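Local coordinates for SusD superfamily protein (Parabacteroides distasonis, PDB 3OTN) that probably binds carbohydrate or a related nutrient at the bacterial outer membrane, at residues Lys29-Asn34 with Trp83-Ala88; Leu70-Arg75 with Leu462-Leu467; Leu95-Leu100 with Gly113-Val118; Asp135-Thr140 with Val151-Val156. One frame throughout, in Å; residues are numbered along the deposited sequence. Where two conformers were deposited one is given.

Contact 1: residues Lys29-Asn34 with Trp83-Ala88; sequences KNTVFN and WQDCYA. With ACT (acetate ion), chain E.
Lys29 lies against the helix at Asp85 and Ala88 through its methylenes rather than its charge. Its CB sits 3.4 Å from the backbone O of Asp85, and CE comes to 3.6 Å from CB of Ala88. Bends at chi2 (-72°) and chi4 (-64°) fold the chain across the Asp85 side chain at about a right angle. NZ stays 5.1 Å from OD1 of Asp85, too far for a salt bridge, although the opposite charges probably still attract; the salt-bridge partner of Asp85 is Lys35, at OD2. One turn of the 3-10 segment later, Val32 runs antiparallel to the Asp85 side chain, its CG2 lying 3.6 Å from CB of Asp85. A chi1 of 75° sets CG2 opposite the backbone N and turns CG1 to SG of Cys86, at 4.1 Å. The 3-10 segment that follows helix 15-25 is laid on helix 79-100 in the helical part of the SusD fold, with helix 108-133 touching Lys29 and Phe33. Trp83 and Tyr87 hold an acetate, probably from the crystallisation liquor. Trp83 donates from NE1 to acetate O at 3.0 Å, in the plane of the indole, while the acetate methyl stands 3.2 Å above the centre of the Tyr87 ring.

Contact 2: residues Leu70-Arg75 with Leu462-Leu467; sequences LLVSDR and LFPIPL. With EDO (1,2-ethanediol), chain L.
A lone hydrogen bond joins two irregular segments that lie 387 residues apart: Leu467 N donates to Asp74 O at 2.9 Å, nearly straight at 169°, though tilted 32° from the carbonyl plane. The Leu467 side chain then splits between two polar neighbours. Its CD1 meets OD2 of Asp74 at 3.5 Å, whereas CD2 lies over one face of the Arg75 guanidinium, 3.4 Å from CZ. A chi1 of -177°, which sets CG opposite the backbone N, lays Leu467 alongside Arg75, pointing the same way. Pro466 is the N-cap residue of helix 467-472, so the bond ties the first turn of that helix to the loop leading into helix 79-100. An ST turn shapes this loop, Ser73 OG accepting from Arg75 N. Toward the start of both segments, CG of Pro464 packs 3.3 Å from Ser73 O, and Val72 CG1 touches both CD of Pro464, at 3.8 Å, and the edge of the Phe463 ring. A 1,2-ethanediol, probably from the crystallisation liquor, bridges the carbonyls of Leu70 and Val72.

Contact 3: residues Leu95-Leu100 with Gly113-Val118; sequences LALQKL and GYMAEV
Leu97 meets Val118 and selenomethionine Met115 with its outer atoms. From CB, the chain leaves with CG anti to the carbonyl carbon (chi1 -70°), which carries its end toward the neighbouring helix. CG comes first, 3.4 Å from CG1 of Val118, tighter than ordinary van der Waals contact. Beyond it the two methyls part: CD1 stays 4.0 Å from that same CG1, while CD2 touches Val118 too and lies 3.8 Å from the backbone O of Met115 and near its CB. Leu97 and Val118 run alongside one another, pointing opposite ways. Replacing Leu97 with an alanine would probably open a gap beside Val118 CG1 and cost Met115 CB its contact with the leucine methyl. One turn on, Leu100 turns CB to CG of Met115, in one of that residue's two conformers, and CD1 to CG2 of Val118. Ala96, just before Leu97, sets its CB 3.9 Å from Val118 CG1. No hydrogen bond crosses, and the side chains meet through apolar atoms. The axes of the short segments approach to 9.8 Å and run at 163° to each other. This is an antiparallel helical hairpin, formed by helices 79-100 and 108-133 and consistent with the TPR-like architecture of SusD proteins.

Contact 4: residues Asp135-Thr140 with Val151-Val156; sequences DVPKIT and VSRAPV. With EDO (1,2-ethanediol), chain R.
Asp135 accepts hydrogen bonds from the opposing segment with both backbone and side chain. Two nitrogens of Arg153 converge on the Asp135 backbone O, NE at 2.8 Å and NH2 at 2.9 Å, the oxygen lying in the guanidinium plane. NH2 arrives on a carbonyl lone pair, whereas NE comes from above the carbonyl plane. A bend at chi3 (64°) turns the group to this oxygen, and NH2 also bonds Asn479. A lysine in place of Arg153 would probably lose this two-nitrogen grip, leaving Asp135 O with one donor at most from that side chain. At the other end, Val156 N bonds Asp135 OD1 at 2.9 Å, from above the carboxylate plane. Between backbones, Val136 and Ala154 form a single antiparallel, hydrogen-bonded bridge: Ala154 N to Val136 O at 2.8 Å, with a weak return bond. Water bridges Asp135 OD2 to Arg153 O, and another joins Lys138 N to Ser152 O. Apolar contacts are Pro137 CB on Val151 CG2, at 3.7 Å, and Lys138 CB on Ala154 CB. Both segments belong to the connection from helix 108-133 to helix 156-172, whose Glu158 and Glu162 form salt bridges with Lys138 NZ; Val136 packs on Trp83 and Tyr87 of helix 79-100.

Helix 79-100 is the common thread. It carries one side of contact 1 and, farther along, one side of contact 3, whose centres are 18 Å apart. Contacts 1, 3 and 4 follow in that order along the chain, whereas contact 2 joins a loop near the start to one near the C-terminus, and so spans 3 and 4 and crosses 1. Trp83 and Tyr87 connect contacts 1, 2 and 4: Trp83 packs on Ile465 and Pro466 of contact 2, and on Pro137 of contact 4, where Tyr87 OH probably bonds Pro137 O. Contact 3 touches none of the others; its nearest atoms are about 6 Å from contact 4 and about 22 Å from contact 2. Residues distant in sequence are thereby gathered round one helix.

Contact 1: residues Lys29-Asn34 with Trp83-Ala88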
loop_
_atom_site.group_PDB
_atom_site.type_symbol
_atom_site.label_atom_id
_atom_site.label_comp_id
_atom_site.label_asym_id
_atom_site.label_seq_id
_atom_site.Cartn_x
_atom_site.Cartn_y
_atom_site.Cartn_z
ATOM N N LYS A 29 -3.504 -13.712 -6.432
ATOM C CA LYS A 29 -4.422 -12.787 -5.770
ATOM C C LYS A 29 -3.728 -11.497 -5.302
ATOM O O LYS A 29 -4.345 -10.676 -4.622
ATOM C CB LYS A 29 -5.244 -13.506 -4.682
ATOM C CG LYS A 29 -6.347 -14.415 -5.275
ATOM C CD LYS A 29 -7.469 -13.546 -5.851
ATOM C CE LYS A 29 -8.646 -14.325 -6.332
ATOM N NZ LYS A 29 -8.260 -15.146 -7.426
ATOM N N ASN A 30 -2.472 -11.277 -5.716
ATOM C CA ASN A 30 -1.861 -9.940 -5.647
ATOM C C ASN A 30 -2.619 -8.835 -6.435
ATOM O O ASN A 30 -2.345 -7.637 -6.257
ATOM C CB ASN A 30 -0.393 -9.966 -6.131
ATOM C CG ASN A 30 0.572 -10.619 -5.140
ATOM O OD1 ASN A 30 0.193 -11.443 -4.265
ATOM N ND2 ASN A 30 1.844 -10.310 -5.313
ATOM N N THR A 31 -3.519 -9.243 -7.323
ATOM C CA THR A 31 -4.450 -8.354 -7.971
ATOM C C THR A 31 -5.210 -7.518 -6.957
ATOM O O THR A 31 -5.493 -6.358 -7.219
ATOM C CB THR A 31 -5.457 -9.112 -8.833
ATOM O OG1 THR A 31 -6.119 -10.078 -8.000
ATOM C CG2 THR A 31 -4.763 -9.794 -10.016
ATOM N N VAL A 32 -5.461 -8.051 -5.767
ATOM C CA VAL A 32 -6.242 -7.297 -4.753
ATOM C C VAL A 32 -5.611 -5.958 -4.342
ATOM O O VAL A 32 -6.326 -5.023 -3.947
ATOM C CB VAL A 32 -6.531 -8.153 -3.477
ATOM C CG1 VAL A 32 -5.268 -8.284 -2.605
ATOM C CG2 VAL A 32 -7.678 -7.563 -2.687
ATOM N N PHE A 33 -4.284 -5.845 -4.449
ATOM C CA PHE A 33 -3.574 -4.636 -4.005
ATOM C C PHE A 33 -3.784 -3.468 -4.980
ATOM O O PHE A 33 -3.489 -2.316 -4.629
ATOM C CB PHE A 33 -2.072 -4.902 -3.754
ATOM C CG PHE A 33 -1.817 -6.056 -2.810
ATOM C CD1 PHE A 33 -2.413 -6.076 -1.553
ATOM C CD2 PHE A 33 -1.000 -7.113 -3.173
ATOM C CE1 PHE A 33 -2.234 -7.163 -0.685
ATOM C CE2 PHE A 33 -0.814 -8.203 -2.315
ATOM C CZ PHE A 33 -1.456 -8.229 -1.082
ATOM N N ASN A 34 -4.244 -3.776 -6.200
ATOM C CA ASN A 34 -4.658 -2.736 -7.166
ATOM C C ASN A 34 -5.427 -3.416 -8.258
ATOM O O ASN A 34 -4.854 -4.050 -9.152
ATOM C CB ASN A 34 -3.434 -1.988 -7.726
ATOM C CG ASN A 34 -3.802 -0.839 -8.633
ATOM O OD1 ASN A 34 -4.759 -0.906 -9.382
ATOM N ND2 ASN A 34 -2.996 0.234 -8.584
ATOM N N TRP A 83 -11.674 -8.658 1.313
ATOM C CA TRP A 83 -11.858 -9.886 2.102
ATOM C C TRP A 83 -11.769 -11.159 1.246
ATOM O O TRP A 83 -11.030 -12.053 1.551
ATOM C CB TRP A 83 -13.215 -9.856 2.804
ATOM C CG TRP A 83 -13.466 -10.984 3.736
ATOM C CD1 TRP A 83 -13.953 -12.218 3.424
ATOM C CD2 TRP A 83 -13.289 -10.964 5.137
ATOM N NE1 TRP A 83 -14.079 -12.988 4.557
ATOM C CE2 TRP A 83 -13.664 -12.248 5.631
ATOM C CE3 TRP A 83 -12.820 -10.001 6.040
ATOM C CZ2 TRP A 83 -13.599 -12.574 6.989
ATOM C CZ3 TRP A 83 -12.749 -10.330 7.409
ATOM C CH2 TRP A 83 -13.154 -11.603 7.863
ATOM N N GLN A 84 -12.551 -11.217 0.192
ATOM C CA GLN A 84 -12.628 -12.415 -0.648
ATOM C C GLN A 84 -11.295 -12.725 -1.328
ATOM O O GLN A 84 -10.875 -13.891 -1.344
ATOM C CB GLN A 84 -13.728 -12.274 -1.693
ATOM C CG GLN A 84 -15.108 -12.202 -1.114
ATOM C CD GLN A 84 -16.204 -11.962 -2.157
ATOM O OE1 GLN A 84 -15.945 -11.889 -3.364
ATOM N NE2 GLN A 84 -17.442 -11.858 -1.683
ATOM N N ASP A 85 -10.607 -11.705 -1.840
ATOM C CA ASP A 85 -9.366 -11.976 -2.590
ATOM C C ASP A 85 -8.206 -12.284 -1.685
ATOM O O ASP A 85 -7.410 -13.115 -2.049
ATOM C CB ASP A 85 -8.934 -10.814 -3.475
ATOM C CG ASP A 85 -9.837 -10.624 -4.686
ATOM O OD1 ASP A 85 -10.767 -11.436 -4.945
ATOM O OD2 ASP A 85 -9.618 -9.607 -5.355
ATOM N N CYS A 86 -8.088 -11.597 -0.536
ATOM C CA CYS A 86 -7.085 -11.977 0.456
ATOM C C CYS A 86 -7.294 -13.417 0.900
ATOM O O CYS A 86 -6.339 -14.208 0.933
ATOM C CB CYS A 86 -7.044 -11.021 1.664
ATOM S SG CYS A 86 -6.241 -9.424 1.243
ATOM N N TYR A 87 -8.533 -13.783 1.217
ATOM C CA TYR A 87 -8.792 -15.164 1.630
ATOM C C TYR A 87 -8.592 -16.171 0.493
ATOM O O TYR A 87 -8.075 -17.266 0.754
ATOM C CB TYR A 87 -10.137 -15.346 2.371
ATOM C CG TYR A 87 -9.929 -15.107 3.855
ATOM C CD1 TYR A 87 -9.175 -15.976 4.618
ATOM C CD2 TYR A 87 -10.402 -13.954 4.456
ATOM C CE1 TYR A 87 -8.937 -15.722 5.967
ATOM C CE2 TYR A 87 -10.198 -13.710 5.788
ATOM C CZ TYR A 87 -9.448 -14.581 6.539
ATOM O OH TYR A 87 -9.226 -14.267 7.872
ATOM N N ALA A 88 -8.930 -15.803 -0.744
ATOM C CA ALA A 88 -8.606 -16.688 -1.901
ATOM C C ALA A 88 -7.097 -16.878 -2.010
ATOM O O ALA A 88 -6.625 -17.972 -2.233
ATOM C CB ALA A 88 -9.193 -16.127 -3.230
HETATM C C ACT E . -13.348 -16.405 5.390
HETATM O O ACT E . -14.273 -15.670 5.826
HETATM O OXT ACT E . -13.437 -16.955 4.247
HETATM C CH3 ACT E . -12.146 -16.619 6.219
#

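Contact 2: residues Leu70-Arg75 with Leu462-Leu467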
loop_
_atom_site.group_PDB
_atom_site.type_symbol
_atom_site.label_atom_id
_atom_site.label_comp_id
_atom_site.label_asym_id
_atom_site.label_seq_id
_atom_site.Cartn_x
_atom_site.Cartn_y
_atom_site.Cartn_z
ATOM N N LEU A 70 -18.990 9.708 7.027
ATOM C CA LEU A 70 -18.861 8.789 8.156
ATOM C C LEU A 70 -20.112 7.902 8.280
ATOM O O LEU A 70 -20.703 7.774 9.358
ATOM C CB LEU A 70 -18.535 9.554 9.441
ATOM C CG LEU A 70 -17.080 9.487 9.912
ATOM C CD1 LEU A 70 -16.089 9.905 8.870
ATOM C CD2 LEU A 70 -16.949 10.339 11.176
ATOM N N LEU A 71 -20.526 7.336 7.147
ATOM C CA LEU A 71 -21.634 6.387 7.066
ATOM C C LEU A 71 -21.225 5.072 6.402
ATOM O O LEU A 71 -22.064 4.357 5.890
ATOM C CB LEU A 71 -22.784 6.987 6.255
ATOM C CG LEU A 71 -23.412 8.261 6.799
ATOM C CD1 LEU A 71 -24.580 8.645 5.883
ATOM C CD2 LEU A 71 -23.860 8.038 8.243
ATOM N N VAL A 72 -19.944 4.769 6.413
ATOM C CA VAL A 72 -19.436 3.480 5.999
ATOM C C VAL A 72 -20.198 2.369 6.759
ATOM O O VAL A 72 -20.487 2.499 7.975
ATOM C CB VAL A 72 -17.906 3.419 6.203
ATOM C CG1 VAL A 72 -17.344 1.999 5.986
ATOM C CG2 VAL A 72 -17.220 4.390 5.222
ATOM N N SER A 73 -20.581 1.333 6.017
ATOM C CA SER A 73 -21.417 0.238 6.549
ATOM C C SER A 73 -20.925 -1.092 6.005
ATOM O O SER A 73 -19.992 -1.141 5.167
ATOM C CB SER A 73 -22.889 0.437 6.155
ATOM O OG SER A 73 -23.120 0.090 4.797
ATOM N N ASP A 74 -21.569 -2.171 6.457
ATOM C CA ASP A 74 -21.243 -3.506 5.948
ATOM C C ASP A 74 -21.599 -3.685 4.459
ATOM O O ASP A 74 -21.209 -4.662 3.865
ATOM C CB ASP A 74 -21.892 -4.600 6.819
ATOM C CG ASP A 74 -23.377 -4.454 6.953
ATOM O OD1 ASP A 74 -23.993 -3.619 6.229
ATOM O OD2 ASP A 74 -23.925 -5.173 7.824
ATOM N N ARG A 75 -22.354 -2.750 3.886
ATOM C CA ARG A 75 -22.649 -2.712 2.446
ATOM C C ARG A 75 -21.717 -1.784 1.636
ATOM O O ARG A 75 -21.863 -1.694 0.422
ATOM C CB ARG A 75 -24.086 -2.258 2.213
ATOM C CG ARG A 75 -25.106 -3.273 2.596
ATOM C CD ARG A 75 -26.502 -2.664 2.489
ATOM N NE ARG A 75 -27.497 -3.630 2.906
ATOM C CZ ARG A 75 -27.955 -4.631 2.158
ATOM N NH1 ARG A 75 -27.552 -4.802 0.897
ATOM N NH2 ARG A 75 -28.875 -5.435 2.664
ATOM N N LEU A 462 -11.380 0.661 12.340
ATOM C CA LEU A 462 -11.470 -0.533 11.503
ATOM C C LEU A 462 -12.575 -0.371 10.473
ATOM O O LEU A 462 -13.461 0.465 10.634
ATOM C CB LEU A 462 -11.767 -1.766 12.369
ATOM C CG LEU A 462 -10.671 -2.187 13.346
ATOM C CD1 LEU A 462 -11.169 -3.282 14.296
ATOM C CD2 LEU A 462 -9.404 -2.636 12.621
ATOM N N PHE A 463 -12.495 -1.165 9.409
ATOM C CA PHE A 463 -13.550 -1.267 8.423
ATOM C C PHE A 463 -14.445 -2.432 8.789
ATOM O O PHE A 463 -14.018 -3.346 9.491
ATOM C CB PHE A 463 -12.995 -1.417 6.993
ATOM C CG PHE A 463 -12.436 -0.136 6.446
ATOM C CD1 PHE A 463 -13.288 0.931 6.133
ATOM C CD2 PHE A 463 -11.091 0.025 6.250
ATOM C CE1 PHE A 463 -12.789 2.115 5.661
ATOM C CE2 PHE A 463 -10.591 1.236 5.757
ATOM C CZ PHE A 463 -11.425 2.248 5.459
ATOM N N PRO A 464 -15.697 -2.407 8.306
ATOM C CA PRO A 464 -16.623 -3.467 8.671
ATOM C C PRO A 464 -16.319 -4.776 7.960
ATOM O O PRO A 464 -15.774 -4.782 6.831
ATOM C CB PRO A 464 -17.993 -2.944 8.168
ATOM C CG PRO A 464 -17.761 -1.659 7.549
ATOM C CD PRO A 464 -16.312 -1.418 7.402
ATOM N N ILE A 465 -16.730 -5.862 8.584
ATOM C CA ILE A 465 -16.745 -7.158 7.928
ATOM C C ILE A 465 -17.903 -7.039 6.938
ATOM O O ILE A 465 -18.950 -6.565 7.315
ATOM C CB ILE A 465 -17.001 -8.302 8.909
ATOM C CG1 ILE A 465 -16.032 -8.257 10.113
ATOM C CG2 ILE A 465 -16.919 -9.644 8.189
ATOM C CD1 ILE A 465 -14.540 -8.107 9.765
ATOM N N PRO A 466 -17.706 -7.430 5.664
ATOM C CA PRO A 466 -18.777 -7.323 4.652
ATOM C C PRO A 466 -20.034 -8.088 4.983
ATOM O O PRO A 466 -19.961 -9.229 5.445
ATOM C CB PRO A 466 -18.147 -7.963 3.409
ATOM C CG PRO A 466 -16.744 -7.844 3.570
ATOM C CD PRO A 466 -16.446 -7.894 5.053
ATOM N N LEU A 467 -21.175 -7.472 4.700
ATOM C CA LEU A 467 -22.450 -8.068 4.934
ATOM C C LEU A 467 -22.541 -9.417 4.242
ATOM O O LEU A 467 -23.016 -10.349 4.852
ATOM C CB LEU A 467 -23.591 -7.176 4.434
ATOM C CG LEU A 467 -25.012 -7.705 4.701
ATOM C CD1 LEU A 467 -25.233 -7.989 6.184
ATOM C CD2 LEU A 467 -26.069 -6.703 4.157
HETATM C C1 EDO L . -20.236 3.980 10.863
HETATM O O1 EDO L . -19.829 4.481 9.596
HETATM C C2 EDO L . -21.435 4.772 11.331
HETATM O O2 EDO L . -20.953 6.070 11.653
#

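Contact 3: residues Leu95-Leu100 with Gly113-Val118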
loop_
_atom_site.group_PDB
_atom_site.type_symbol
_atom_site.label_atom_id
_atom_site.label_comp_id
_atom_site.label_asym_id
_atom_site.label_seq_id
_atom_site.Cartn_x
_atom_site.Cartn_y
_atom_site.Cartn_z
ATOM N N LEU A 95 -2.725 -24.429 0.203
ATOM C CA LEU A 95 -2.657 -25.592 -0.673
ATOM C C LEU A 95 -1.258 -25.747 -1.291
ATOM O O LEU A 95 -0.712 -26.864 -1.377
ATOM C CB LEU A 95 -3.747 -25.462 -1.758
ATOM C CG LEU A 95 -3.982 -26.595 -2.761
ATOM C CD1 LEU A 95 -4.038 -27.951 -2.057
ATOM C CD2 LEU A 95 -5.266 -26.321 -3.560
ATOM N N ALA A 96 -0.684 -24.624 -1.728
ATOM C CA ALA A 96 0.685 -24.575 -2.238
ATOM C C ALA A 96 1.700 -25.134 -1.218
ATOM O O ALA A 96 2.554 -25.966 -1.572
ATOM C CB ALA A 96 1.054 -23.096 -2.621
ATOM N N LEU A 97 1.591 -24.711 0.045
ATOM C CA LEU A 97 2.500 -25.186 1.085
ATOM C C LEU A 97 2.305 -26.672 1.375
ATOM O O LEU A 97 3.284 -27.380 1.619
ATOM C CB LEU A 97 2.399 -24.355 2.359
ATOM C CG LEU A 97 2.947 -22.918 2.288
ATOM C CD1 LEU A 97 2.507 -22.036 3.491
ATOM C CD2 LEU A 97 4.444 -22.938 2.088
ATOM N N GLN A 98 1.065 -27.153 1.342
ATOM C CA GLN A 98 0.809 -28.590 1.563
ATOM C C GLN A 98 1.438 -29.400 0.441
ATOM O O GLN A 98 2.174 -30.339 0.701
ATOM C CB GLN A 98 -0.675 -28.899 1.622
ATOM C CG GLN A 98 -0.983 -30.375 1.907
ATOM C CD GLN A 98 -2.415 -30.773 1.598
ATOM O OE1 GLN A 98 -2.860 -30.717 0.446
ATOM N NE2 GLN A 98 -3.124 -31.233 2.613
ATOM N N LYS A 99 1.211 -28.985 -0.809
ATOM C CA LYS A 99 1.750 -29.728 -1.951
ATOM C C LYS A 99 3.277 -29.617 -2.082
ATOM O O LYS A 99 3.960 -30.627 -2.357
ATOM C CB LYS A 99 1.027 -29.385 -3.253
ATOM C CG LYS A 99 -0.507 -29.725 -3.275
ATOM C CD LYS A 99 -0.735 -31.230 -3.175
ATOM C CE LYS A 99 -2.182 -31.666 -3.493
ATOM N NZ LYS A 99 -2.446 -32.939 -2.752
ATOM N N LEU A 100 3.831 -28.431 -1.850
ATOM C CA LEU A 100 5.303 -28.257 -1.873
ATOM C C LEU A 100 6.044 -29.176 -0.887
ATOM O O LEU A 100 7.153 -29.642 -1.183
ATOM C CB LEU A 100 5.713 -26.797 -1.671
ATOM C CG LEU A 100 5.422 -25.911 -2.899
ATOM C CD1 LEU A 100 5.465 -24.414 -2.529
ATOM C CD2 LEU A 100 6.390 -26.218 -4.064
ATOM N N GLY A 113 13.235 -22.342 -1.227
ATOM C CA GLY A 113 12.988 -20.990 -1.762
ATOM C C GLY A 113 11.548 -20.757 -2.107
ATOM O O GLY A 113 10.948 -19.743 -1.722
ATOM N N TYR A 114 10.980 -21.734 -2.805
ATOM C CA TYR A 114 9.611 -21.660 -3.225
ATOM C C TYR A 114 8.661 -21.550 -2.032
ATOM O O TYR A 114 7.750 -20.751 -2.055
ATOM C CB TYR A 114 9.255 -22.874 -4.078
ATOM C CG TYR A 114 9.810 -22.904 -5.492
ATOM C CD1 TYR A 114 10.250 -21.748 -6.154
ATOM C CD2 TYR A 114 9.828 -24.110 -6.204
ATOM C CE1 TYR A 114 10.740 -21.801 -7.462
ATOM C CE2 TYR A 114 10.317 -24.175 -7.522
ATOM C CZ TYR A 114 10.741 -23.011 -8.145
ATOM O OH TYR A 114 11.207 -23.073 -9.431
HETATM N N MSE A 115 8.905 -22.349 -0.990
HETATM C CA MSE A 115 8.046 -22.333 0.177
HETATM C C MSE A 115 8.205 -21.002 0.920
HETATM O O MSE A 115 7.223 -20.480 1.459
HETATM C CB MSE A 115 8.300 -23.558 1.070
HETATM C CG MSE A 115 7.855 -24.888 0.424
HETATM SE SE MSE A 115 8.253 -26.502 1.516
HETATM C CE MSE A 115 10.142 -26.189 1.778
ATOM N N ALA A 116 9.414 -20.433 0.904
ATOM C CA ALA A 116 9.640 -19.089 1.465
ATOM C C ALA A 116 8.796 -18.023 0.748
ATOM O O ALA A 116 8.296 -17.080 1.369
ATOM C CB ALA A 116 11.151 -18.721 1.431
ATOM N N GLU A 117 8.654 -18.142 -0.563
ATOM C CA GLU A 117 7.869 -17.158 -1.328
ATOM C C GLU A 117 6.387 -17.227 -0.872
ATOM O O GLU A 117 5.718 -16.214 -0.720
ATOM C CB GLU A 117 7.973 -17.418 -2.838
ATOM C CG GLU A 117 9.381 -17.255 -3.433
ATOM C CD GLU A 117 9.456 -17.555 -4.925
ATOM O OE1 GLU A 117 8.560 -17.148 -5.691
ATOM O OE2 GLU A 117 10.426 -18.210 -5.337
ATOM N N VAL A 118 5.896 -18.440 -0.706
ATOM C CA VAL A 118 4.513 -18.720 -0.335
ATOM C C VAL A 118 4.276 -18.295 1.095
ATOM O O VAL A 118 3.235 -17.709 1.387
ATOM C CB VAL A 118 4.135 -20.212 -0.604
ATOM C CG1 VAL A 118 2.637 -20.526 -0.161
ATOM C CG2 VAL A 118 4.366 -20.529 -2.104
#

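Contact 4: residues Asp135-Thr140 with Val151-Val156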
loop_
_atom_site.group_PDB
_atom_site.type_symbol
_atom_site.label_atom_id
_atom_site.label_comp_id
_atom_site.label_asym_id
_atom_site.label_seq_id
_atom_site.Cartn_x
_atom_site.Cartn_y
_atom_site.Cartn_z
ATOM N N ASP A 135 -9.739 -8.448 13.962
ATOM C CA ASP A 135 -9.819 -9.892 14.156
ATOM C C ASP A 135 -10.338 -10.542 12.861
ATOM O O ASP A 135 -11.282 -10.053 12.290
ATOM C CB ASP A 135 -10.796 -10.223 15.295
ATOM C CG ASP A 135 -10.292 -9.816 16.682
ATOM O OD1 ASP A 135 -9.207 -9.236 16.825
ATOM O OD2 ASP A 135 -11.031 -10.075 17.654
ATOM N N VAL A 136 -9.716 -11.619 12.429
ATOM C CA VAL A 136 -10.124 -12.352 11.218
ATOM C C VAL A 136 -9.899 -13.833 11.429
ATOM O O VAL A 136 -9.129 -14.220 12.345
ATOM C CB VAL A 136 -9.365 -11.875 9.978
ATOM C CG1 VAL A 136 -9.711 -10.424 9.682
ATOM C CG2 VAL A 136 -7.847 -12.077 10.138
ATOM N N PRO A 137 -10.595 -14.686 10.642
ATOM C CA PRO A 137 -10.369 -16.133 10.758
ATOM C C PRO A 137 -8.920 -16.560 10.561
ATOM O O PRO A 137 -8.251 -16.088 9.664
ATOM C CB PRO A 137 -11.262 -16.711 9.655
ATOM C CG PRO A 137 -12.381 -15.724 9.555
ATOM C CD PRO A 137 -11.758 -14.406 9.773
ATOM N N LYS A 138 -8.481 -17.449 11.435
ATOM C CA LYS A 138 -7.140 -17.971 11.489
ATOM C C LYS A 138 -7.121 -19.308 10.744
ATOM O O LYS A 138 -7.454 -20.331 11.317
ATOM C CB LYS A 138 -6.760 -18.157 12.955
ATOM C CG LYS A 138 -5.341 -18.660 13.212
ATOM C CD LYS A 138 -4.985 -18.543 14.702
ATOM C CE LYS A 138 -5.714 -19.500 15.545
ATOM N NZ LYS A 138 -5.235 -19.434 16.967
ATOM N N ILE A 139 -6.713 -19.273 9.469
ATOM C CA ILE A 139 -6.779 -20.403 8.549
ATOM C C ILE A 139 -5.419 -20.655 7.910
ATOM O O ILE A 139 -4.921 -19.827 7.136
ATOM C CB ILE A 139 -7.819 -20.148 7.426
ATOM C CG1 ILE A 139 -9.210 -19.922 8.008
ATOM C CG2 ILE A 139 -7.889 -21.337 6.458
ATOM C CD1 ILE A 139 -10.212 -19.408 6.990
ATOM N N THR A 140 -4.814 -21.773 8.278
ATOM C CA THR A 140 -3.558 -22.224 7.699
ATOM C C THR A 140 -3.662 -23.642 7.159
ATOM O O THR A 140 -2.643 -24.214 6.772
ATOM C CB THR A 140 -2.409 -22.201 8.763
ATOM O OG1 THR A 140 -2.778 -23.011 9.871
ATOM C CG2 THR A 140 -2.150 -20.789 9.251
ATOM N N VAL A 151 -16.216 -20.728 10.207
ATOM C CA VAL A 151 -15.124 -20.284 11.100
ATOM C C VAL A 151 -15.510 -19.021 11.881
ATOM O O VAL A 151 -16.477 -18.355 11.535
ATOM C CB VAL A 151 -13.851 -20.002 10.279
ATOM C CG1 VAL A 151 -13.349 -21.307 9.627
ATOM C CG2 VAL A 151 -14.120 -18.948 9.163
ATOM N N SER A 152 -14.737 -18.710 12.920
ATOM C CA SER A 152 -14.892 -17.510 13.713
ATOM C C SER A 152 -13.669 -16.642 13.530
ATOM O O SER A 152 -12.616 -17.118 13.121
ATOM C CB SER A 152 -15.030 -17.893 15.178
ATOM O OG SER A 152 -16.163 -18.731 15.314
ATOM N N ARG A 153 -13.819 -15.365 13.840
ATOM C CA ARG A 153 -12.719 -14.422 13.770
ATOM C C ARG A 153 -11.818 -14.667 14.981
ATOM O O ARG A 153 -12.308 -14.793 16.088
ATOM C CB ARG A 153 -13.237 -12.978 13.785
ATOM C CG ARG A 153 -14.233 -12.673 12.663
ATOM C CD ARG A 153 -14.946 -11.360 12.933
ATOM N NE ARG A 153 -14.013 -10.263 12.918
ATOM C CZ ARG A 153 -14.168 -9.070 13.495
ATOM N NH1 ARG A 153 -15.224 -8.754 14.225
ATOM N NH2 ARG A 153 -13.196 -8.182 13.366
ATOM N N ALA A 154 -10.500 -14.692 14.776
ATOM C CA ALA A 154 -9.549 -14.937 15.855
ATOM C C ALA A 154 -8.916 -13.584 16.234
ATOM O O ALA A 154 -8.877 -12.648 15.396
ATOM C CB ALA A 154 -8.482 -15.938 15.391
ATOM N N PRO A 155 -8.375 -13.475 17.456
ATOM C CA PRO A 155 -7.767 -12.178 17.824
ATOM C C PRO A 155 -6.638 -11.748 16.897
ATOM O O PRO A 155 -5.870 -12.593 16.450
ATOM C CB PRO A 155 -7.229 -12.427 19.233
ATOM C CG PRO A 155 -8.138 -13.489 19.803
ATOM C CD PRO A 155 -8.496 -14.379 18.627
ATOM N N VAL A 156 -6.534 -10.450 16.632
ATOM C CA VAL A 156 -5.425 -9.905 15.868
ATOM C C VAL A 156 -4.083 -10.449 16.380
ATOM O O VAL A 156 -3.272 -10.953 15.594
ATOM C CB VAL A 156 -5.409 -8.327 15.875
ATOM C CG1 VAL A 156 -4.081 -7.784 15.321
ATOM C CG2 VAL A 156 -6.561 -7.756 15.055
HETATM C C1 EDO R . -0.448 -25.406 4.856
HETATM O O1 EDO R . -1.276 -26.531 4.595
HETATM C C2 EDO R . 0.130 -25.518 6.259
HETATM O O2 EDO R . 0.389 -24.215 6.791
HETATM O O HOH W 1 -12.441 -12.336 17.796
HETATM O O HOH W 2 -10.312 -18.707 13.364
#